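Local coordinates for protein methylocystis parvus OBBP MbnE (Methylocystis parvus OBBP, PDB 5ICQ) that probably binds methanobactin, a copper-chelating natural product, in the periplasm as the solute-binding component of its transport machinery, at residues 283-288 and 574-579. Numbering follows the deposited sequence.
Sequences IDYRDE and SEQWIA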
loop_
_atom_site.group_PDB
_atom_site.type_symbol
_atom_site.label_atom_id
_atom_site.label_comp_id
_atom_site.label_asym_id
_atom_site.label_seq_id
_atom_site.Cartn_x
_atom_site.Cartn_y
_atom_site.Cartn_z
ATOM N N ILE A 283 1.016 -10.852 24.519
ATOM C CA ILE A 283 0.523 -10.245 23.290
ATOM C C ILE A 283 -0.222 -11.327 22.527
ATOM O O ILE A 283 0.253 -12.462 22.434
ATOM C CB ILE A 283 1.684 -9.660 22.455
ATOM C CG1 ILE A 283 2.374 -8.525 23.221
ATOM C CG2 ILE A 283 1.191 -9.170 21.084
ATOM C CD1 ILE A 283 1.456 -7.317 23.536
ATOM N N ASP A 284 -1.383 -10.976 21.968
ATOM C CA ASP A 284 -2.315 -11.964 21.439
ATOM C C ASP A 284 -2.132 -12.275 19.954
ATOM O O ASP A 284 -2.710 -13.260 19.472
ATOM C CB ASP A 284 -3.754 -11.484 21.692
ATOM C CG ASP A 284 -4.124 -11.519 23.172
ATOM O OD1 ASP A 284 -3.733 -12.491 23.849
ATOM O OD2 ASP A 284 -4.796 -10.583 23.657
ATOM N N TYR A 285 -1.346 -11.488 19.227
ATOM C CA TYR A 285 -1.313 -11.542 17.770
ATOM C C TYR A 285 -0.006 -10.933 17.283
ATOM O O TYR A 285 0.472 -9.954 17.860
ATOM C CB TYR A 285 -2.506 -10.771 17.165
ATOM C CG TYR A 285 -2.495 -10.724 15.650
ATOM C CD1 TYR A 285 -1.801 -9.730 14.972
ATOM C CD2 TYR A 285 -3.172 -11.687 14.900
ATOM C CE1 TYR A 285 -1.772 -9.691 13.599
ATOM C CE2 TYR A 285 -3.154 -11.646 13.511
ATOM C CZ TYR A 285 -2.442 -10.650 12.876
ATOM O OH TYR A 285 -2.403 -10.593 11.507
ATOM N N ARG A 286 0.554 -11.493 16.211
ATOM C CA ARG A 286 1.697 -10.866 15.560
ATOM C C ARG A 286 1.719 -11.224 14.080
ATOM O O ARG A 286 1.266 -12.302 13.670
ATOM C CB ARG A 286 3.028 -11.263 16.227
ATOM C CG ARG A 286 3.368 -12.743 16.179
ATOM C CD ARG A 286 4.707 -13.027 16.893
ATOM N NE ARG A 286 5.862 -12.752 16.042
ATOM C CZ ARG A 286 6.646 -11.676 16.122
ATOM N NH1 ARG A 286 6.424 -10.731 17.033
ATOM N NH2 ARG A 286 7.670 -11.551 15.280
ATOM N N ASP A 287 2.220 -10.281 13.281
ATOM C CA ASP A 287 2.629 -10.524 11.902
ATOM C C ASP A 287 4.129 -10.795 11.874
ATOM O O ASP A 287 4.905 -10.041 12.465
ATOM C CB ASP A 287 2.311 -9.312 11.021
ATOM C CG ASP A 287 0.835 -9.033 10.925
ATOM O OD1 ASP A 287 0.063 -9.984 10.679
ATOM O OD2 ASP A 287 0.445 -7.860 11.099
ATOM N N GLU A 288 4.540 -11.854 11.182
ATOM C CA GLU A 288 5.947 -12.202 11.066
ATOM C C GLU A 288 6.496 -11.676 9.748
ATOM O O GLU A 288 5.925 -11.946 8.687
ATOM C CB GLU A 288 6.152 -13.717 11.147
ATOM C CG GLU A 288 7.598 -14.114 11.243
ATOM C CD GLU A 288 8.276 -13.423 12.396
ATOM O OE1 GLU A 288 9.100 -12.510 12.153
ATOM O OE2 GLU A 288 7.954 -13.780 13.542
ATOM N N SER A 574 4.407 -14.752 -0.816
ATOM C CA SER A 574 3.102 -14.962 -1.436
ATOM C C SER A 574 1.993 -14.937 -0.406
ATOM O O SER A 574 0.845 -14.643 -0.748
ATOM C CB SER A 574 3.070 -16.289 -2.202
ATOM O OG SER A 574 3.835 -16.205 -3.388
ATOM N N GLU A 575 2.310 -15.251 0.847
ATOM C CA GLU A 575 1.328 -15.280 1.918
ATOM C C GLU A 575 1.752 -14.372 3.060
ATOM O O GLU A 575 2.928 -14.025 3.212
ATOM C CB GLU A 575 1.134 -16.708 2.454
ATOM C CG GLU A 575 0.433 -17.628 1.485
ATOM C CD GLU A 575 1.393 -18.543 0.745
ATOM O OE1 GLU A 575 2.501 -18.806 1.266
ATOM O OE2 GLU A 575 1.030 -19.006 -0.355
ATOM N N GLN A 576 0.769 -14.004 3.877
ATOM C CA GLN A 576 1.017 -13.298 5.124
ATOM C C GLN A 576 1.221 -14.302 6.254
ATOM O O GLN A 576 0.419 -15.226 6.421
ATOM C CB GLN A 576 -0.151 -12.363 5.442
ATOM C CG GLN A 576 0.115 -11.485 6.660
ATOM C CD GLN A 576 -0.954 -10.429 6.862
ATOM O OE1 GLN A 576 -1.559 -9.943 5.899
ATOM N NE2 GLN A 576 -1.198 -10.074 8.114
ATOM N N TRP A 577 2.304 -14.135 7.010
ATOM C CA TRP A 577 2.668 -15.040 8.097
ATOM C C TRP A 577 2.194 -14.425 9.410
ATOM O O TRP A 577 2.616 -13.316 9.765
ATOM C CB TRP A 577 4.184 -15.271 8.127
ATOM C CG TRP A 577 4.746 -15.671 6.787
ATOM C CD1 TRP A 577 4.088 -16.344 5.786
ATOM C CD2 TRP A 577 6.064 -15.407 6.293
ATOM N NE1 TRP A 577 4.923 -16.518 4.704
ATOM C CE2 TRP A 577 6.136 -15.941 4.985
ATOM C CE3 TRP A 577 7.190 -14.768 6.827
ATOM C CZ2 TRP A 577 7.296 -15.871 4.213
ATOM C CZ3 TRP A 577 8.341 -14.692 6.054
ATOM C CH2 TRP A 577 8.383 -15.240 4.758
ATOM N N ILE A 578 1.292 -15.118 10.112
ATOM C CA ILE A 578 0.757 -14.605 11.368
ATOM C C ILE A 578 0.841 -15.673 12.452
ATOM O O ILE A 578 0.986 -16.868 12.183
ATOM C CB ILE A 578 -0.700 -14.102 11.230
ATOM C CG1 ILE A 578 -1.662 -15.279 11.089
ATOM C CG2 ILE A 578 -0.842 -13.149 10.030
ATOM C CD1 ILE A 578 -3.154 -14.870 11.174
ATOM N N ALA A 579 0.751 -15.222 13.700
ATOM C CA ALA A 579 0.619 -16.120 14.837
ATOM C C ALA A 579 -0.291 -15.455 15.851
ATOM O O ALA A 579 -0.359 -14.225 15.921
ATOM C CB ALA A 579 1.970 -16.461 15.480
HETATM O O HOH W 1 -3.009 -8.508 9.590
HETATM O O HOH W 2 3.723 -11.543 7.124
#
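Tyr285 lays its ring obliquely against Ile578, CE2 lying 4.0 Å from CD1 of the isoleucine, while the hydroxyl end reaches the other branch, CG2. With CG anti to the backbone N (chi1 177°), the ring runs along its own strand and brings OH up beside Asp287 and Gln576. There the extended side chain of Gln576 crosses from the partner strand and gives its amide NE2 to OD1 of Asp287 (2.9 Å). The bond is bent (139° at the hydrogen), and the donor comes from above the carboxylate plane, with amide and carboxylate turned 75° apart. A water takes a second bond from NE2 and also joins Tyr285 OH; with OE1 accepting from the backbone N of Ile597, three partners fix the rotation of the amide.

On the opposite face, which carries Arg286, Glu288, Trp577 and Ala579, CG of Arg286 rests on CB of Ala579 at 4.0 Å. Beyond it the arginine bends into a salt bridge, NH2 to OE2 of Glu288 at 2.8 Å, the acceptor in the guanidinium plane though NH2 approaches from above the carboxylate plane. OE2 also bonds Tyr298 OH while OE1 is bridged to Arg293, so two arginines share the carboxylate, which probably balances their charge. CB of Glu288 packs 3.9 Å from CB of Trp577, whose indole stacks with Trp294.

The backbones explain this sorting: Arg286 and Ala579 form a hydrogen-bonded pair (Arg286 N to Ala579 O 2.9 Å), and Asp287 and Ile578 a non-hydrogen-bonded one. Strand 576-581, following 567-572 of the large mixed sheet, enters a three-stranded antiparallel sheet between 285-288 and 308-313, while Asp284 bonds Arg67 of strand 65-71; the contact thus links separate sheets of this periplasmic solute-binding protein.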